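Local coordinates for mRNA export factor GLE1 (Saccharomyces cerevisiae, PDB 6B4E), which works in mRNA export as a component of the nuclear pore complex, binds inositol hexakisphosphate and acts as an enzyme activator, at residues A[214-219]-A[255-260]; A[241-244]-A[249-252]. All coordinates share one frame; numbering follows the deposited sequence.

Contact 1 (A[214-219]-A[255-260])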
loop_
_atom_site.group_PDB
_atom_site.type_symbol
_atom_site.label_atom_id
_atom_site.label_comp_id
_atom_site.label_asym_id
_atom_site.label_seq_id
_atom_site.Cartn_x
_atom_site.Cartn_y
_atom_site.Cartn_z
ATOM N N ARG A 214 -5.065 12.470 2.719
ATOM C CA ARG A 214 -6.459 12.142 2.442
ATOM C C ARG A 214 -7.171 11.627 3.683
ATOM O O ARG A 214 -8.359 11.915 3.886
ATOM C CB ARG A 214 -6.530 11.115 1.316
ATOM C CG ARG A 214 -6.147 11.750 -0.021
ATOM C CD ARG A 214 -5.911 10.734 -1.111
ATOM N NE ARG A 214 -5.466 11.427 -2.310
ATOM C CZ ARG A 214 -5.075 10.848 -3.436
ATOM N NH1 ARG A 214 -5.107 9.532 -3.573
ATOM N NH2 ARG A 214 -4.642 11.606 -4.433
ATOM N N ILE A 215 -6.481 10.829 4.498
ATOM C CA ILE A 215 -7.070 10.393 5.757
ATOM C C ILE A 215 -7.290 11.590 6.673
ATOM O O ILE A 215 -8.346 11.721 7.296
ATOM C CB ILE A 215 -6.192 9.307 6.412
ATOM C CG1 ILE A 215 -6.238 8.026 5.565
ATOM C CG2 ILE A 215 -6.687 9.014 7.820
ATOM C CD1 ILE A 215 -5.315 6.906 6.054
ATOM N N CYS A 216 -6.321 12.511 6.732
ATOM C CA CYS A 216 -6.517 13.713 7.535
ATOM C C CYS A 216 -7.635 14.598 7.002
ATOM O O CYS A 216 -8.159 15.427 7.751
ATOM C CB CYS A 216 -5.232 14.519 7.607
ATOM S SG CYS A 216 -4.012 13.782 8.718
ATOM N N ASN A 217 -8.014 14.447 5.739
ATOM C CA ASN A 217 -9.085 15.246 5.166
ATOM C C ASN A 217 -10.413 14.504 5.147
ATOM O O ASN A 217 -11.415 15.061 4.690
ATOM C CB ASN A 217 -8.710 15.690 3.749
ATOM C CG ASN A 217 -7.563 16.691 3.737
ATOM O OD1 ASN A 217 -7.270 17.339 4.749
ATOM N ND2 ASN A 217 -6.922 16.840 2.575
ATOM N N THR A 218 -10.449 13.281 5.659
ATOM C CA THR A 218 -11.646 12.446 5.615
ATOM C C THR A 218 -12.624 12.874 6.707
ATOM O O THR A 218 -12.197 13.131 7.835
ATOM C CB THR A 218 -11.239 10.983 5.791
ATOM O OG1 THR A 218 -10.509 10.570 4.634
ATOM C CG2 THR A 218 -12.426 10.062 5.971
ATOM N N PRO A 219 -13.924 12.984 6.412
ATOM C CA PRO A 219 -14.898 13.298 7.466
ATOM C C PRO A 219 -14.716 12.378 8.663
ATOM O O PRO A 219 -14.641 11.155 8.524
ATOM C CB PRO A 219 -16.248 13.074 6.772
ATOM C CG PRO A 219 -15.971 13.281 5.336
ATOM C CD PRO A 219 -14.589 12.755 5.113
ATOM N N ILE A 255 2.736 15.248 12.881
ATOM C CA ILE A 255 2.079 15.816 14.055
ATOM C C ILE A 255 0.565 15.769 13.884
ATOM O O ILE A 255 -0.175 15.504 14.837
ATOM C CB ILE A 255 2.585 17.249 14.301
ATOM C CG1 ILE A 255 4.075 17.205 14.675
ATOM C CG2 ILE A 255 1.750 17.957 15.378
ATOM C CD1 ILE A 255 4.758 18.529 14.657
ATOM N N LEU A 256 0.076 16.043 12.677
ATOM C CA LEU A 256 -1.364 16.065 12.466
ATOM C C LEU A 256 -1.962 14.683 12.697
ATOM O O LEU A 256 -2.981 14.556 13.382
ATOM C CB LEU A 256 -1.694 16.586 11.070
ATOM C CG LEU A 256 -3.177 16.891 10.838
ATOM C CD1 LEU A 256 -3.668 18.065 11.712
ATOM C CD2 LEU A 256 -3.397 17.207 9.402
ATOM N N ILE A 257 -1.337 13.623 12.160
ATOM C CA ILE A 257 -1.911 12.284 12.370
ATOM C C ILE A 257 -1.676 11.803 13.798
ATOM O O ILE A 257 -2.546 11.162 14.400
ATOM C CB ILE A 257 -1.390 11.243 11.347
ATOM C CG1 ILE A 257 0.141 11.051 11.356
ATOM C CG2 ILE A 257 -1.878 11.588 9.978
ATOM C CD1 ILE A 257 0.586 9.786 10.598
ATOM N N GLY A 258 -0.492 12.058 14.357
ATOM C CA GLY A 258 -0.143 11.442 15.626
ATOM C C GLY A 258 -0.691 12.152 16.842
ATOM O O GLY A 258 -0.970 11.508 17.861
ATOM N N GLU A 259 -0.838 13.478 16.775
ATOM C CA GLU A 259 -1.389 14.265 17.876
ATOM C C GLU A 259 -2.844 14.637 17.620
ATOM O O GLU A 259 -3.729 14.282 18.403
ATOM C CB GLU A 259 -0.561 15.539 18.097
ATOM C CG GLU A 259 -1.147 16.485 19.139
ATOM C CD GLU A 259 -1.286 15.832 20.517
ATOM O OE1 GLU A 259 -2.341 15.994 21.161
ATOM O OE2 GLU A 259 -0.330 15.156 20.959
ATOM N N GLU A 260 -3.112 15.338 16.514
ATOM C CA GLU A 260 -4.440 15.912 16.313
ATOM C C GLU A 260 -5.480 14.845 15.993
ATOM O O GLU A 260 -6.557 14.822 16.592
ATOM C CB GLU A 260 -4.389 16.972 15.208
ATOM C CG GLU A 260 -5.689 17.739 15.004
ATOM C CD GLU A 260 -6.118 18.538 16.239
ATOM O OE1 GLU A 260 -7.286 18.985 16.282
ATOM O OE2 GLU A 260 -5.294 18.721 17.165
#
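C216 reaches across from the last turn of helix 206-216 and sets its sulfur between L256 and I257 of helix 225-264. All of the contact is apolar and converges on this one side chain. SG of C216 lies 3.3 Å from CG2 of I257, closer than the usual van der Waals separation, so the packing is tight here. On the L256 side the fit is slightly easier. CD2 of L256 is 3.5 Å from SG of C216 and 3.7 Å from CB of C216, so this methyl lies alongside the CB-SG bond. The rotamer of I257 explains part of the fit. Its CG1 sits between the backbone N and the carbonyl carbon (chi1 59°), and CG2, not the longer branch, meets the sulfur. The helix backbones come close as well, with the CA atoms of C216 and I257 6.8 Å apart.

Away from the sulfur the two segments part quickly. I215 misses 255-260 and packs instead on H227 and I230, farther back along the same helix, and I255 and P219 lie at exposed positions. Farther along, OG1 of T218 folds back to donate to O of R214 at 2.6 Å. This donor is tilted 30° from the carbonyl plane. The facing helix widens locally into a pi-type turn at 256-260, where N of E260 makes a weak 3.4 Å bond to O of I255. L253 also touches C216, and W235 covers I257. The chain of another protein packs on both C216 and L256. The arrangement is the helix-to-helix packing of an all-helical domain, the C-terminal GLE1-like part of the protein, with the end of a short helix seated by a small side chain on a long one.

Contact 2 (A[241-244]-A[249-252])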
loop_
_atom_site.group_PDB
_atom_site.type_symbol
_atom_site.label_atom_id
_atom_site.label_comp_id
_atom_site.label_asym_id
_atom_site.label_seq_id
_atom_site.Cartn_x
_atom_site.Cartn_y
_atom_site.Cartn_z
ATOM N N GLN A 241 11.934 7.778 6.209
ATOM C CA GLN A 241 12.190 8.217 4.848
ATOM C C GLN A 241 11.235 9.322 4.414
ATOM O O GLN A 241 11.589 10.144 3.562
ATOM C CB GLN A 241 12.092 7.028 3.897
ATOM C CG GLN A 241 13.168 5.994 4.096
ATOM C CD GLN A 241 12.914 5.087 5.290
ATOM O OE1 GLN A 241 11.771 4.889 5.726
ATOM N NE2 GLN A 241 13.987 4.505 5.813
ATOM N N PHE A 242 10.024 9.339 4.968
ATOM C CA PHE A 242 9.073 10.416 4.694
ATOM C C PHE A 242 9.620 11.747 5.185
ATOM O O PHE A 242 9.546 12.759 4.487
ATOM C CB PHE A 242 7.748 10.081 5.380
ATOM C CG PHE A 242 6.577 10.961 4.988
ATOM C CD1 PHE A 242 6.041 10.909 3.710
ATOM C CD2 PHE A 242 5.971 11.772 5.931
ATOM C CE1 PHE A 242 4.955 11.685 3.373
ATOM C CE2 PHE A 242 4.884 12.560 5.591
ATOM C CZ PHE A 242 4.372 12.506 4.313
ATOM N N LEU A 243 10.203 11.747 6.383
ATOM C CA LEU A 243 10.868 12.941 6.896
ATOM C C LEU A 243 12.050 13.355 6.029
ATOM O O LEU A 243 12.300 14.556 5.845
ATOM C CB LEU A 243 11.328 12.700 8.339
ATOM C CG LEU A 243 10.201 12.659 9.357
ATOM C CD1 LEU A 243 10.699 12.049 10.650
ATOM C CD2 LEU A 243 9.690 14.043 9.619
ATOM N N GLN A 244 12.821 12.385 5.529
ATOM C CA GLN A 244 13.913 12.705 4.613
ATOM C C GLN A 244 13.395 13.411 3.376
ATOM O O GLN A 244 14.021 14.359 2.874
ATOM C CB GLN A 244 14.661 11.432 4.219
ATOM C CG GLN A 244 15.407 10.828 5.391
ATOM C CD GLN A 244 15.971 9.438 5.120
ATOM O OE1 GLN A 244 15.693 8.803 4.103
ATOM N NE2 GLN A 244 16.732 8.941 6.073
ATOM N N GLN A 249 7.620 19.792 6.291
ATOM C CA GLN A 249 6.245 19.558 5.859
ATOM C C GLN A 249 5.797 18.154 6.223
ATOM O O GLN A 249 4.675 17.952 6.706
ATOM C CB GLN A 249 6.119 19.814 4.355
ATOM C CG GLN A 249 6.636 21.187 3.925
ATOM C CD GLN A 249 5.762 22.349 4.406
ATOM O OE1 GLN A 249 4.730 22.147 5.044
ATOM N NE2 GLN A 249 6.179 23.574 4.090
ATOM N N ALA A 250 6.674 17.171 6.038
ATOM C CA ALA A 250 6.413 15.852 6.603
ATOM C C ALA A 250 6.161 15.945 8.095
ATOM O O ALA A 250 5.236 15.312 8.613
ATOM C CB ALA A 250 7.589 14.919 6.348
ATOM N N SER A 251 6.963 16.739 8.803
ATOM C CA SER A 251 6.814 16.827 10.256
ATOM C C SER A 251 5.450 17.372 10.641
ATOM O O SER A 251 4.826 16.882 11.583
ATOM C CB SER A 251 7.907 17.706 10.859
ATOM O OG SER A 251 9.199 17.149 10.661
ATOM N N LYS A 252 4.981 18.409 9.948
ATOM C CA LYS A 252 3.643 18.923 10.225
ATOM C C LYS A 252 2.591 17.838 10.030
ATOM O O LYS A 252 1.613 17.765 10.781
ATOM C CB LYS A 252 3.333 20.114 9.322
ATOM C CG LYS A 252 4.182 21.340 9.642
ATOM C CD LYS A 252 4.309 22.290 8.461
ATOM C CE LYS A 252 2.972 22.789 7.976
ATOM N NZ LYS A 252 3.133 23.768 6.844
#
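A chi1 of -169° in F242 places CG opposite the backbone N and carries the ring over to A250. L243 turns the other way, with CG opposite the carbonyl carbon (chi1 -72°), and its CD2 reaches S251. A250 supplies the methyl that both residues share. Its CB lies 3.6 Å from CD2 and 3.7 Å from CE2 of F242, approaching the ring obliquely. The same CB is 3.5 Å from the backbone O of F242, so the small alanine fits against backbone and ring together.

This is a sharp bend within helix 225-264. The CA atoms of L243 and A250 are 5.3 Å apart, about half of what seven residues of straight helix would span. The bend folds 249-252 back against 241-244 within the all-helical GLE1-like domain.

CD2 of L243 stands 3.3 Å from OG of S251, which is hydrogen-bonded to O of G247 in the bend. The F242 ring also meets W234 edge-to-face and touches L212 of helix 206-216. Replacing F242 by an alanine would probably open a gap beside the A250 methyl and take away the ring that W234 meets edge-to-face. Beyond the apolar part, NZ of K252 bonds OE1 of Q249 at 2.9 Å, and both side chains also bond the backbone of another protein's chain.

How the contacts relate
Both contacts use helix 225-264, and contact 2 is nested inside the loop that contact 1 closes. Their centres are about 14 Å apart. Contact 1 joins two separate helices, whereas contact 2 joins two limbs of one bent helix. The touching residues of contact 1 are all buried. Those of contact 2 are mixed: F242 and A250 are buried, L243 and S251 partly exposed. The chemistry differs accordingly. A sulfur among aliphatic methyls makes contact 1, while contact 2 adds an aromatic ring and a hydroxyl. Both border the chain of another protein, but contact 1 places touching residues against it, and contact 2 presents the neighbouring Q249 and K252.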